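Local coordinates for SidF, inhibitor of growth family, member 3 (Legionella pneumophila subsp. pneumophila, PDB 4FYE), which is a phosphoinositide phosphatase, probably removing the 3-phosphate from membrane phosphatidylinositol phosphates, at residues Q68-Q73 and D123-D128; D140-L145 and N730-K735; K286-K291 and E504-Y509; K212-L217 and T294-E299. The protein carries 1 engineered substitution. One frame throughout, in Å; residues are numbered along the deposited sequence.

Contact 1 (Q68-Q73 and D123-D128); sequences QPDVIQ and DKAKAD
A chi1 of 178° places CG of Asp70 opposite its own backbone N, bringing OD2 over the CG methylene of Lys126 while OD1 approaches the methyl of Ala125 at one side and, on the other, weakly accepts Gln73 N as the N-cap of helix 71-92. The lysine chain then leads outward, leaving its NZ 5.8 Å from Asp70 OD2. In Gln68 a chi1 of -144° brings CG 3.0 Å from Ala127 O, and the bend at chi2 (72°) then carries OE1 beside CA of Asp128. Two acceptors, Gln68 OE1 and Asp128 OD1, lie 3.5 Å apart without bonding; each accepts from a backbone N, of Leu129 and Phe130 respectively, which probably makes the approach tolerable. Between these side chains the backbones run antiparallel and form a single beta bridge, with Asp70 and Lys126 as its non-hydrogen-bonded pair. Ala127 N gives a nearly straight bond to Pro69 O (2.9 Å), and Val71 N another to Ala125 O (3.0 Å). The small alanines allow close apolar approach: Ala127 CB meets Pro69 CG at 3.8 Å, and Ala125 CB meets the tip of Ile72, CD1, at 4.0 Å. Phe141 of helix 136-163 covers Val71 and Ala127.

Contact 2 (D140-L145 and N730-K735); sequences DFLEQL and NGLFGK
Leu142 and Leu145 of helix 136-163 pack against Leu732 and Lys735, where an Asx turn leads into helix 733-741, the last helix of the modelled chain. The purely apolar contacts come from the two branches of Leu732. Its CD1 lies 4.2 Å from CD2 of the Phe141 ring, the two side chains lying alongside and pointing opposite ways. Its CD2 meets CD2 of Leu142 at the same separation of 4.2 Å. A second group of contacts uses the aliphatic part of a lysine. CB of Lys735 faces Leu145 CD1 at 3.8 Å, and its chi1 (-46°) sets CG 4.0 Å from Leu142 CD2; beyond CG the chain bends at chi2 (-69°) and the ammonium end continues away from helix 136-163. Behind this layer, Leu145 also touches Val71 of helix 71-92. The polar bonds centre on the turn, one of them leaving it: Asn730 ND2 donates to Ser131 O, fastening the turn to the chain just before helix 136-163. Within the turn, Gly734 N bonds to Gly731 O at 2.7 Å. Asn730 OD1 accepts Leu732 N at 3.1 Å, with the donor tilted 30° from the plane of the amide carbonyl.

Contact 3 (K286-K291 and E504-Y509); sequences KKLAIK and EALFSY
Leu288 sets one methyl, CD1, squarely over the ring of Tyr509, 3.8 Å from the ring centroid and only 2° off its normal, a CH-pi contact centred on the face. The CB of Leu288 adds to this at the ring's far end, 4.0 Å from Tyr509 CE1, and the backbone N of Ala289 comes to 3.7 Å from the same CE1. The other methyl of Leu288, CD2, meets Leu506 CD2 at 4.0 Å, so the two leucine branches divide their work between an aromatic and an aliphatic neighbour. Tyr509 reaches across because its CG stands anti to the backbone N (chi1 168°), throwing the ring out from its own helix and alongside the turn at Leu288 and Ala289. The backbones behind these side chains are helices 284-311 and 482-514, whose local axes pass 9.6 Å apart at a signed crossing angle of -121°. Helix 482-514 belongs to a predicted coiled coil, and Ala505, Ser508 and Tyr509 touch Gln531, Leu528 and Leu525 of helix 522-583 in turn, consistent with an antiparallel helical hairpin. That second arm also closes on helix 284-311: Val532 packs on Leu288, and Glu536 forms a salt bridge with Lys291 NZ. Farther round, Tyr285 touches Tyr509 and Ala292 touches Leu506.

Contact 4 (K212-L217 and T294-E299); sequences KRQQRL and TLINQE
The short helix 212-216 lies across residues 294-299 of helix 284-311 with the local axes 10.0 Å apart and their directions 130° apart, Gln214 and Ile296 being nearest by CA. Arg213 takes hold of Glu299 side-on in a bidentate salt bridge. A bend at chi3 (-65°) turns its NE and NH2 to the carboxylate, NE to Glu299 OE1 at 2.6 Å and NH2 to Glu299 OE2 at 3.2 Å. Both oxygens lie near the guanidinium plane, yet the nitrogens approach from above the carboxylate plane, the two flat groups being turned 56° apart. A water bound to Arg213 N at 2.9 Å adds a weak bond to Glu299 OE1. Ile296 fills the space between the polar pairs: its CG2 rests 3.6 Å from Gln214 CG, and its CD1 meets Leu217 CD1 tip to tip at 3.8 Å. Gln214 NE2 gives Asn297 OD1 a weak, bent bond (3.0 Å) and a further one to Glu300, while Thr211 N holds its OE1. Asn297 is itself fixed by Gly242 N and Arg273 O, joining the contact to nearby loops. Phe507 of helix 482-514 makes a cation-pi contact with Arg213. With Glu299 buried, the paired charge of the arginine would offset the cost of enclosing the carboxylate and probably keep it ionised.

In the fold
From the N terminus, contact 1 closes first, bringing the start of helix 71-92 back to the loop before helix 136-163 around an intervening, mostly helical stretch. Contact 2 opens just afterwards and spans nearly the rest of the chain; it touches contact 1 through Phe141 and Asn730. Contacts 3 and 4 fall within that long span and cross, their segments following in the order 212-217, 286-291, 294-299, 504-509. Phe507 of contact 3 packs on Arg213, Leu295 and Ile296 of contact 4. Contacts 1 and 2 tie together helices 71-92, 136-163 and the C-terminal 733-741; contacts 3 and 4 fix helix 284-311 to helix 482-514, of the predicted coiled coil, and to the short helix 212-216.

Contact 1 (Q68-Q73 and D123-D128)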
loop_
_atom_site.group_PDB
_atom_site.type_symbol
_atom_site.label_atom_id
_atom_site.label_comp_id
_atom_site.label_asym_id
_atom_site.label_seq_id
_atom_site.Cartn_x
_atom_site.Cartn_y
_atom_site.Cartn_z
ATOM N N GLN A 68 9.329 -20.359 -0.225
ATOM C CA GLN A 68 8.636 -21.499 -0.743
ATOM C C GLN A 68 7.686 -22.014 0.326
ATOM O O GLN A 68 8.099 -22.172 1.449
ATOM C CB GLN A 68 9.717 -22.503 -1.120
ATOM C CG GLN A 68 9.383 -23.285 -2.355
ATOM C CD GLN A 68 9.466 -22.502 -3.663
ATOM O OE1 GLN A 68 8.562 -22.518 -4.434
ATOM N NE2 GLN A 68 10.568 -21.923 -3.929
ATOM N N PRO A 69 6.383 -22.260 0.024
ATOM C CA PRO A 69 5.519 -22.695 1.199
ATOM C C PRO A 69 5.884 -24.038 1.702
ATOM O O PRO A 69 6.168 -24.958 0.920
ATOM C CB PRO A 69 4.137 -22.834 0.627
ATOM C CG PRO A 69 4.201 -22.145 -0.690
ATOM C CD PRO A 69 5.600 -22.136 -1.200
ATOM N N ASP A 70 5.832 -24.178 3.010
ATOM C CA ASP A 70 6.077 -25.457 3.619
ATOM C C ASP A 70 4.968 -25.720 4.650
ATOM O O ASP A 70 4.883 -24.966 5.630
ATOM C CB ASP A 70 7.445 -25.391 4.294
ATOM C CG ASP A 70 7.798 -26.715 5.025
ATOM O OD1 ASP A 70 6.872 -27.397 5.543
ATOM O OD2 ASP A 70 8.992 -27.073 5.097
ATOM N N VAL A 71 4.129 -26.747 4.476
ATOM C CA VAL A 71 2.938 -26.844 5.376
ATOM C C VAL A 71 3.229 -27.176 6.843
ATOM O O VAL A 71 2.559 -26.701 7.760
ATOM C CB VAL A 71 1.776 -27.715 4.864
ATOM C CG1 VAL A 71 1.201 -27.124 3.606
ATOM C CG2 VAL A 71 2.195 -29.130 4.616
ATOM N N ILE A 72 4.270 -27.939 7.075
ATOM C CA ILE A 72 4.762 -28.051 8.463
ATOM C C ILE A 72 5.065 -26.724 9.168
ATOM O O ILE A 72 4.571 -26.488 10.276
ATOM C CB ILE A 72 5.947 -28.991 8.571
ATOM C CG1 ILE A 72 5.486 -30.345 8.033
ATOM C CG2 ILE A 72 6.357 -29.156 10.062
ATOM C CD1 ILE A 72 6.643 -31.343 7.951
ATOM N N GLN A 73 5.849 -25.872 8.515
ATOM C CA GLN A 73 6.178 -24.571 9.060
ATOM C C GLN A 73 4.940 -23.725 9.271
ATOM O O GLN A 73 4.825 -23.116 10.313
ATOM C CB GLN A 73 7.208 -23.817 8.220
ATOM C CG GLN A 73 8.509 -24.566 8.062
ATOM C CD GLN A 73 9.182 -24.769 9.389
ATOM O OE1 GLN A 73 9.387 -23.797 10.138
ATOM N NE2 GLN A 73 9.494 -26.030 9.720
ATOM N N ASP A 123 9.319 -34.138 2.552
ATOM C CA ASP A 123 9.524 -33.837 1.163
ATOM C C ASP A 123 8.226 -33.746 0.393
ATOM O O ASP A 123 8.232 -33.236 -0.722
ATOM C CB ASP A 123 10.491 -34.835 0.519
ATOM C CG ASP A 123 11.960 -34.398 0.679
ATOM O OD1 ASP A 123 12.242 -33.164 0.661
ATOM O OD2 ASP A 123 12.827 -35.281 0.838
ATOM N N LYS A 124 7.102 -34.176 0.964
ATOM C CA LYS A 124 5.873 -33.822 0.304
ATOM C C LYS A 124 5.315 -32.536 0.917
ATOM O O LYS A 124 4.309 -32.016 0.468
ATOM C CB LYS A 124 4.851 -34.921 0.331
ATOM C CG LYS A 124 5.250 -36.274 -0.270
ATOM C CD LYS A 124 4.062 -37.220 -0.032
ATOM C CE LYS A 124 4.302 -38.673 -0.437
ATOM N NZ LYS A 124 4.653 -38.750 -1.882
ATOM N N ALA A 125 5.969 -31.996 1.931
ATOM C CA ALA A 125 5.417 -30.844 2.645
ATOM C C ALA A 125 5.654 -29.552 1.911
ATOM O O ALA A 125 5.084 -28.551 2.254
ATOM C CB ALA A 125 6.034 -30.754 4.033
ATOM N N LYS A 126 6.517 -29.543 0.917
ATOM C CA LYS A 126 6.947 -28.248 0.351
ATOM C C LYS A 126 6.318 -28.041 -0.997
ATOM O O LYS A 126 6.178 -28.979 -1.765
ATOM C CB LYS A 126 8.483 -28.109 0.253
ATOM C CG LYS A 126 9.230 -28.360 1.567
ATOM C CD LYS A 126 10.711 -27.955 1.440
ATOM C CE LYS A 126 11.626 -29.083 1.909
ATOM N NZ LYS A 126 13.036 -29.024 1.394
ATOM N N ALA A 127 5.934 -26.808 -1.290
ATOM C CA ALA A 127 5.368 -26.515 -2.593
ATOM C C ALA A 127 6.475 -25.962 -3.446
ATOM O O ALA A 127 7.489 -25.541 -2.928
ATOM C CB ALA A 127 4.248 -25.496 -2.478
ATOM N N ASP A 128 6.283 -25.988 -4.759
ATOM C CA ASP A 128 7.085 -25.211 -5.673
ATOM C C ASP A 128 6.141 -24.240 -6.388
ATOM O O ASP A 128 5.211 -24.653 -7.125
ATOM C CB ASP A 128 7.799 -26.092 -6.663
ATOM C CG ASP A 128 8.603 -25.257 -7.724
ATOM O OD1 ASP A 128 8.852 -24.019 -7.528
ATOM O OD2 ASP A 128 8.995 -25.851 -8.769
#

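Contact 2 (D140-L145 and N730-K735)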
loop_
_atom_site.group_PDB
_atom_site.type_symbol
_atom_site.label_atom_id
_atom_site.label_comp_id
_atom_site.label_asym_id
_atom_site.label_seq_id
_atom_site.Cartn_x
_atom_site.Cartn_y
_atom_site.Cartn_z
ATOM N N ASP A 140 0.916 -33.578 -4.321
ATOM C CA ASP A 140 1.269 -34.094 -3.005
ATOM C C ASP A 140 1.259 -33.029 -1.913
ATOM O O ASP A 140 0.681 -33.239 -0.821
ATOM C CB ASP A 140 2.619 -34.779 -3.083
ATOM C CG ASP A 140 2.534 -36.109 -3.800
ATOM O OD1 ASP A 140 1.391 -36.643 -3.902
ATOM O OD2 ASP A 140 3.591 -36.621 -4.257
ATOM N N PHE A 141 1.879 -31.881 -2.214
ATOM C CA PHE A 141 1.795 -30.756 -1.332
ATOM C C PHE A 141 0.350 -30.463 -1.011
ATOM O O PHE A 141 0.036 -30.358 0.191
ATOM C CB PHE A 141 2.459 -29.528 -1.926
ATOM C CG PHE A 141 2.148 -28.251 -1.205
ATOM C CD1 PHE A 141 2.921 -27.845 -0.140
ATOM C CD2 PHE A 141 1.143 -27.428 -1.634
ATOM C CE1 PHE A 141 2.688 -26.624 0.501
ATOM C CE2 PHE A 141 0.876 -26.209 -0.993
ATOM C CZ PHE A 141 1.641 -25.807 0.070
ATOM N N LEU A 142 -0.522 -30.337 -2.043
ATOM C CA LEU A 142 -1.983 -30.114 -1.786
ATOM C C LEU A 142 -2.588 -31.169 -0.894
ATOM O O LEU A 142 -3.387 -30.822 0.011
ATOM C CB LEU A 142 -2.845 -29.966 -3.043
ATOM C CG LEU A 142 -2.468 -28.625 -3.648
ATOM C CD1 LEU A 142 -2.762 -28.516 -5.143
ATOM C CD2 LEU A 142 -3.167 -27.545 -2.907
ATOM N N GLU A 143 -2.182 -32.442 -1.076
ATOM C CA GLU A 143 -2.793 -33.462 -0.246
ATOM C C GLU A 143 -2.354 -33.305 1.166
ATOM O O GLU A 143 -3.098 -33.622 2.046
ATOM C CB GLU A 143 -2.448 -34.885 -0.649
ATOM C CG GLU A 143 -3.224 -35.352 -1.852
ATOM C CD GLU A 143 -2.826 -36.747 -2.324
ATOM O OE1 GLU A 143 -2.588 -37.635 -1.455
ATOM O OE2 GLU A 143 -2.762 -36.938 -3.570
ATOM N N GLN A 144 -1.115 -32.877 1.380
ATOM C CA GLN A 144 -0.617 -32.816 2.721
ATOM C C GLN A 144 -1.333 -31.651 3.389
ATOM O O GLN A 144 -1.875 -31.748 4.492
ATOM C CB GLN A 144 0.903 -32.632 2.719
ATOM C CG GLN A 144 1.682 -33.776 2.101
ATOM C CD GLN A 144 1.250 -35.148 2.558
ATOM O OE1 GLN A 144 1.183 -35.469 3.782
ATOM N NE2 GLN A 144 0.923 -35.973 1.582
ATOM N N LEU A 145 -1.421 -30.575 2.639
ATOM C CA LEU A 145 -2.075 -29.431 3.095
ATOM C C LEU A 145 -3.493 -29.698 3.534
ATOM O O LEU A 145 -3.848 -29.177 4.563
ATOM C CB LEU A 145 -1.998 -28.346 2.035
ATOM C CG LEU A 145 -2.403 -26.930 2.388
ATOM C CD1 LEU A 145 -1.666 -25.869 1.584
ATOM C CD2 LEU A 145 -3.899 -26.878 2.112
ATOM N N ASN A 730 2.397 -19.569 -8.903
ATOM C CA ASN A 730 1.223 -20.257 -9.305
ATOM C C ASN A 730 0.085 -20.142 -8.233
ATOM O O ASN A 730 -0.857 -20.926 -8.267
ATOM C CB ASN A 730 1.609 -21.695 -9.506
ATOM C CG ASN A 730 2.117 -22.410 -8.197
ATOM O OD1 ASN A 730 2.011 -21.899 -7.094
ATOM N ND2 ASN A 730 2.621 -23.633 -8.348
ATOM N N GLY A 731 0.233 -19.215 -7.275
ATOM C CA GLY A 731 -0.782 -18.882 -6.278
ATOM C C GLY A 731 -0.833 -19.808 -5.073
ATOM O O GLY A 731 -1.666 -19.622 -4.203
ATOM N N LEU A 732 0.039 -20.816 -4.969
ATOM C CA LEU A 732 -0.081 -21.762 -3.840
ATOM C C LEU A 732 -0.017 -21.182 -2.417
ATOM O O LEU A 732 -0.502 -21.821 -1.442
ATOM C CB LEU A 732 0.910 -22.926 -3.977
ATOM C CG LEU A 732 0.454 -23.961 -5.015
ATOM C CD1 LEU A 732 1.467 -25.105 -5.068
ATOM C CD2 LEU A 732 -0.936 -24.473 -4.653
ATOM N N PHE A 733 0.641 -20.041 -2.246
ATOM C CA PHE A 733 0.523 -19.312 -0.994
ATOM C C PHE A 733 -0.927 -19.001 -0.630
ATOM O O PHE A 733 -1.225 -18.878 0.566
ATOM C CB PHE A 733 1.466 -18.074 -0.898
ATOM C CG PHE A 733 2.804 -18.395 -0.239
ATOM C CD1 PHE A 733 2.843 -18.973 1.015
ATOM C CD2 PHE A 733 4.006 -18.115 -0.874
ATOM C CE1 PHE A 733 4.048 -19.271 1.649
ATOM C CE2 PHE A 733 5.226 -18.399 -0.246
ATOM C CZ PHE A 733 5.248 -18.988 1.018
ATOM N N GLY A 734 -1.833 -18.927 -1.625
ATOM C CA GLY A 734 -3.266 -18.722 -1.333
ATOM C C GLY A 734 -3.902 -19.805 -0.482
ATOM O O GLY A 734 -4.678 -19.515 0.432
ATOM N N LYS A 735 -3.532 -21.051 -0.732
ATOM C CA LYS A 735 -4.039 -22.212 0.024
ATOM C C LYS A 735 -3.538 -22.220 1.449
ATOM O O LYS A 735 -4.227 -22.662 2.325
ATOM C CB LYS A 735 -3.615 -23.550 -0.630
ATOM C CG LYS A 735 -3.790 -23.668 -2.125
ATOM C CD LYS A 735 -5.263 -23.713 -2.512
ATOM C CE LYS A 735 -5.419 -23.312 -3.992
ATOM N NZ LYS A 735 -6.832 -22.943 -4.346
#

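Contact 3 (K286-K291 and E504-Y509)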
loop_
_atom_site.group_PDB
_atom_site.type_symbol
_atom_site.label_atom_id
_atom_site.label_comp_id
_atom_site.label_asym_id
_atom_site.label_seq_id
_atom_site.Cartn_x
_atom_site.Cartn_y
_atom_site.Cartn_z
ATOM N N LYS A 286 -25.956 4.411 11.926
ATOM C CA LYS A 286 -24.755 3.609 11.909
ATOM C C LYS A 286 -23.908 3.838 10.658
ATOM O O LYS A 286 -22.691 3.847 10.756
ATOM C CB LYS A 286 -25.080 2.137 12.065
ATOM C CG LYS A 286 -23.872 1.226 11.933
ATOM C CD LYS A 286 -23.099 1.108 13.238
ATOM C CE LYS A 286 -23.614 -0.039 14.093
ATOM N NZ LYS A 286 -23.265 -1.335 13.458
ATOM N N LYS A 287 -24.551 4.058 9.512
ATOM C CA LYS A 287 -23.834 4.315 8.257
ATOM C C LYS A 287 -23.149 5.669 8.297
ATOM O O LYS A 287 -22.007 5.823 7.835
ATOM C CB LYS A 287 -24.753 4.250 7.044
ATOM C CG LYS A 287 -25.058 2.844 6.619
ATOM C CD LYS A 287 -25.851 2.844 5.336
ATOM C CE LYS A 287 -26.267 1.427 4.996
ATOM N NZ LYS A 287 -27.524 1.443 4.210
ATOM N N LEU A 288 -23.830 6.660 8.842
ATOM C CA LEU A 288 -23.194 7.969 8.918
ATOM C C LEU A 288 -22.025 7.933 9.898
ATOM O O LEU A 288 -21.004 8.557 9.657
ATOM C CB LEU A 288 -24.193 9.056 9.274
ATOM C CG LEU A 288 -24.190 10.360 8.478
ATOM C CD1 LEU A 288 -24.535 11.485 9.438
ATOM C CD2 LEU A 288 -22.898 10.654 7.749
ATOM N N ALA A 289 -22.152 7.158 10.964
ATOM C CA ALA A 289 -21.054 6.930 11.875
ATOM C C ALA A 289 -19.804 6.395 11.128
ATOM O O ALA A 289 -18.653 6.885 11.308
ATOM C CB ALA A 289 -21.506 5.977 12.956
ATOM N N ILE A 290 -20.065 5.418 10.261
ATOM C CA ILE A 290 -19.047 4.755 9.459
ATOM C C ILE A 290 -18.406 5.734 8.487
ATOM O O ILE A 290 -17.171 5.744 8.348
ATOM C CB ILE A 290 -19.604 3.514 8.729
ATOM C CG1 ILE A 290 -19.881 2.421 9.756
ATOM C CG2 ILE A 290 -18.585 3.001 7.712
ATOM C CD1 ILE A 290 -20.878 1.345 9.319
ATOM N N LYS A 291 -19.232 6.552 7.828
ATOM C CA LYS A 291 -18.721 7.663 7.011
ATOM C C LYS A 291 -17.793 8.599 7.788
ATOM O O LYS A 291 -16.849 9.138 7.224
ATOM C CB LYS A 291 -19.862 8.476 6.420
ATOM C CG LYS A 291 -19.982 8.378 4.918
ATOM C CD LYS A 291 -21.223 9.088 4.366
ATOM C CE LYS A 291 -22.373 8.111 4.145
ATOM N NZ LYS A 291 -23.429 8.677 3.265
ATOM N N GLU A 504 -16.578 19.490 9.467
ATOM C CA GLU A 504 -16.702 19.932 10.853
ATOM C C GLU A 504 -18.005 19.373 11.422
ATOM O O GLU A 504 -18.044 18.798 12.511
ATOM C CB GLU A 504 -16.578 21.464 10.951
ATOM C CG GLU A 504 -15.532 21.966 11.974
ATOM C CD GLU A 504 -14.226 21.102 12.147
ATOM O OE1 GLU A 504 -14.006 20.517 13.250
ATOM O OE2 GLU A 504 -13.376 21.016 11.217
ATOM N N ALA A 505 -19.051 19.458 10.621
ATOM C CA ALA A 505 -20.326 18.955 11.021
ATOM C C ALA A 505 -20.278 17.438 11.318
ATOM O O ALA A 505 -20.765 16.975 12.341
ATOM C CB ALA A 505 -21.308 19.280 9.930
ATOM N N LEU A 506 -19.650 16.677 10.432
ATOM C CA LEU A 506 -19.548 15.225 10.548
ATOM C C LEU A 506 -18.713 14.675 11.740
ATOM O O LEU A 506 -19.064 13.625 12.321
ATOM C CB LEU A 506 -18.946 14.717 9.254
ATOM C CG LEU A 506 -19.562 13.519 8.562
ATOM C CD1 LEU A 506 -18.746 13.174 7.312
ATOM C CD2 LEU A 506 -19.736 12.340 9.518
ATOM N N PHE A 507 -17.596 15.348 12.059
ATOM C CA PHE A 507 -16.853 15.056 13.292
ATOM C C PHE A 507 -17.793 15.249 14.492
ATOM O O PHE A 507 -17.893 14.365 15.352
ATOM C CB PHE A 507 -15.621 15.963 13.467
ATOM C CG PHE A 507 -14.522 15.738 12.481
ATOM C CD1 PHE A 507 -13.968 14.472 12.292
ATOM C CD2 PHE A 507 -14.013 16.809 11.755
ATOM C CE1 PHE A 507 -12.939 14.266 11.382
ATOM C CE2 PHE A 507 -12.976 16.633 10.846
ATOM C CZ PHE A 507 -12.429 15.349 10.666
ATOM N N SER A 508 -18.498 16.390 14.551
ATOM C CA SER A 508 -19.479 16.586 15.637
ATOM C C SER A 508 -20.472 15.429 15.664
ATOM O O SER A 508 -20.773 14.879 16.743
ATOM C CB SER A 508 -20.210 17.923 15.550
ATOM O OG SER A 508 -19.314 18.999 15.742
ATOM N N TYR A 509 -20.974 15.028 14.494
ATOM C CA TYR A 509 -21.945 13.979 14.541
ATOM C C TYR A 509 -21.366 12.726 15.198
ATOM O O TYR A 509 -22.049 12.081 15.979
ATOM C CB TYR A 509 -22.528 13.676 13.172
ATOM C CG TYR A 509 -23.333 12.390 13.166
ATOM C CD1 TYR A 509 -22.704 11.155 13.034
ATOM C CD2 TYR A 509 -24.710 12.400 13.309
ATOM C CE1 TYR A 509 -23.416 9.977 13.046
ATOM C CE2 TYR A 509 -25.432 11.208 13.309
ATOM C CZ TYR A 509 -24.773 10.002 13.172
ATOM O OH TYR A 509 -25.464 8.812 13.175
#

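Contact 4 (K212-L217 and T294-E299)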
loop_
_atom_site.group_PDB
_atom_site.type_symbol
_atom_site.label_atom_id
_atom_site.label_comp_id
_atom_site.label_asym_id
_atom_site.label_seq_id
_atom_site.Cartn_x
_atom_site.Cartn_y
_atom_site.Cartn_z
ATOM N N LYS A 212 -4.393 13.255 17.280
ATOM C CA LYS A 212 -4.835 13.593 18.603
ATOM C C LYS A 212 -6.340 13.381 18.717
ATOM O O LYS A 212 -6.816 12.880 19.718
ATOM C CB LYS A 212 -4.394 15.004 19.035
ATOM C CG LYS A 212 -2.886 15.098 19.094
ATOM C CD LYS A 212 -2.383 15.912 20.260
ATOM C CE LYS A 212 -0.909 16.266 20.105
ATOM N NZ LYS A 212 -0.576 17.582 20.778
ATOM N N ARG A 213 -7.076 13.781 17.692
ATOM C CA ARG A 213 -8.502 13.551 17.672
ATOM C C ARG A 213 -8.838 12.077 17.930
ATOM O O ARG A 213 -9.649 11.777 18.788
ATOM C CB ARG A 213 -9.076 13.973 16.336
ATOM C CG ARG A 213 -10.586 13.980 16.286
ATOM C CD ARG A 213 -11.016 13.858 14.850
ATOM N NE ARG A 213 -10.589 15.031 14.118
ATOM C CZ ARG A 213 -11.237 16.192 14.145
ATOM N NH1 ARG A 213 -12.344 16.320 14.871
ATOM N NH2 ARG A 213 -10.782 17.217 13.439
ATOM N N GLN A 214 -8.219 11.156 17.208
ATOM C CA GLN A 214 -8.418 9.727 17.494
ATOM C C GLN A 214 -8.043 9.404 18.952
ATOM O O GLN A 214 -8.744 8.690 19.651
ATOM C CB GLN A 214 -7.584 8.852 16.546
ATOM C CG GLN A 214 -8.108 8.740 15.126
ATOM C CD GLN A 214 -7.043 8.221 14.167
ATOM O OE1 GLN A 214 -5.848 8.437 14.393
ATOM N NE2 GLN A 214 -7.474 7.597 13.057
ATOM N N GLN A 215 -6.930 9.959 19.397
ATOM C CA GLN A 215 -6.397 9.658 20.694
ATOM C C GLN A 215 -7.449 9.933 21.775
ATOM O O GLN A 215 -7.670 9.076 22.630
ATOM C CB GLN A 215 -5.074 10.413 20.909
ATOM C CG GLN A 215 -4.049 9.753 21.842
ATOM C CD GLN A 215 -3.750 8.256 21.565
ATOM O OE1 GLN A 215 -2.694 7.909 21.026
ATOM N NE2 GLN A 215 -4.666 7.365 21.974
ATOM N N ARG A 216 -8.146 11.065 21.719
ATOM C CA ARG A 216 -9.137 11.353 22.756
ATOM C C ARG A 216 -10.540 10.716 22.552
ATOM O O ARG A 216 -11.289 10.574 23.521
ATOM C CB ARG A 216 -9.241 12.848 23.017
ATOM C CG ARG A 216 -9.968 13.586 21.916
ATOM C CD ARG A 216 -10.084 15.069 22.184
ATOM N NE ARG A 216 -10.076 15.820 20.933
ATOM C CZ ARG A 216 -11.137 15.982 20.135
ATOM N NH1 ARG A 216 -12.334 15.431 20.440
ATOM N NH2 ARG A 216 -10.983 16.698 19.014
ATOM N N LEU A 217 -10.907 10.346 21.319
ATOM C CA LEU A 217 -12.102 9.516 21.125
ATOM C C LEU A 217 -11.822 8.064 21.476
ATOM O O LEU A 217 -12.440 7.176 20.934
ATOM C CB LEU A 217 -12.676 9.591 19.696
ATOM C CG LEU A 217 -13.000 10.918 18.980
ATOM C CD1 LEU A 217 -12.887 10.707 17.482
ATOM C CD2 LEU A 217 -14.357 11.511 19.297
ATOM N N THR A 294 -14.335 7.173 8.533
ATOM C CA THR A 294 -13.456 7.108 7.436
ATOM C C THR A 294 -12.809 8.455 7.222
ATOM O O THR A 294 -11.620 8.510 6.842
ATOM C CB THR A 294 -13.985 6.351 6.158
ATOM O OG1 THR A 294 -13.990 7.192 5.002
ATOM C CG2 THR A 294 -15.319 5.605 6.342
ATOM N N LEU A 295 -13.558 9.535 7.531
ATOM C CA LEU A 295 -13.016 10.881 7.543
ATOM C C LEU A 295 -11.942 11.036 8.656
ATOM O O LEU A 295 -10.827 11.502 8.428
ATOM C CB LEU A 295 -14.121 11.858 7.821
ATOM C CG LEU A 295 -14.252 13.236 7.190
ATOM C CD1 LEU A 295 -14.498 14.212 8.322
ATOM C CD2 LEU A 295 -13.070 13.681 6.372
ATOM N N ILE A 296 -12.272 10.623 9.859
ATOM C CA ILE A 296 -11.322 10.549 10.929
ATOM C C ILE A 296 -9.993 9.835 10.500
ATOM O O ILE A 296 -8.883 10.431 10.580
ATOM C CB ILE A 296 -12.021 9.945 12.153
ATOM C CG1 ILE A 296 -12.917 11.034 12.791
ATOM C CG2 ILE A 296 -11.008 9.394 13.135
ATOM C CD1 ILE A 296 -13.927 10.522 13.801
ATOM N N ASN A 297 -10.099 8.603 10.009
ATOM C CA ASN A 297 -8.960 7.914 9.430
ATOM C C ASN A 297 -8.346 8.622 8.245
ATOM O O ASN A 297 -7.121 8.607 8.111
ATOM C CB ASN A 297 -9.383 6.558 9.011
ATOM C CG ASN A 297 -9.705 5.688 10.180
ATOM O OD1 ASN A 297 -9.427 6.031 11.358
ATOM N ND2 ASN A 297 -10.278 4.524 9.875
ATOM N N GLN A 298 -9.156 9.273 7.396
ATOM C CA GLN A 298 -8.562 10.137 6.375
ATOM C C GLN A 298 -7.614 11.204 6.987
ATOM O O GLN A 298 -6.564 11.467 6.422
ATOM C CB GLN A 298 -9.604 10.835 5.512
ATOM C CG GLN A 298 -8.951 11.464 4.288
ATOM C CD GLN A 298 -8.151 10.466 3.465
ATOM O OE1 GLN A 298 -8.548 9.312 3.345
ATOM N NE2 GLN A 298 -7.057 10.925 2.840
ATOM N N GLU A 299 -7.952 11.819 8.122
ATOM C CA GLU A 299 -6.990 12.743 8.681
ATOM C C GLU A 299 -5.695 12.082 9.154
ATOM O O GLU A 299 -4.611 12.625 8.900
ATOM C CB GLU A 299 -7.561 13.876 9.586
ATOM C CG GLU A 299 -8.109 13.496 10.961
ATOM C CD GLU A 299 -8.338 14.704 11.900
ATOM O OE1 GLU A 299 -8.244 14.524 13.130
ATOM O OE2 GLU A 299 -8.622 15.838 11.467
HETATM O O HOH W 1 -5.971 15.392 15.592
#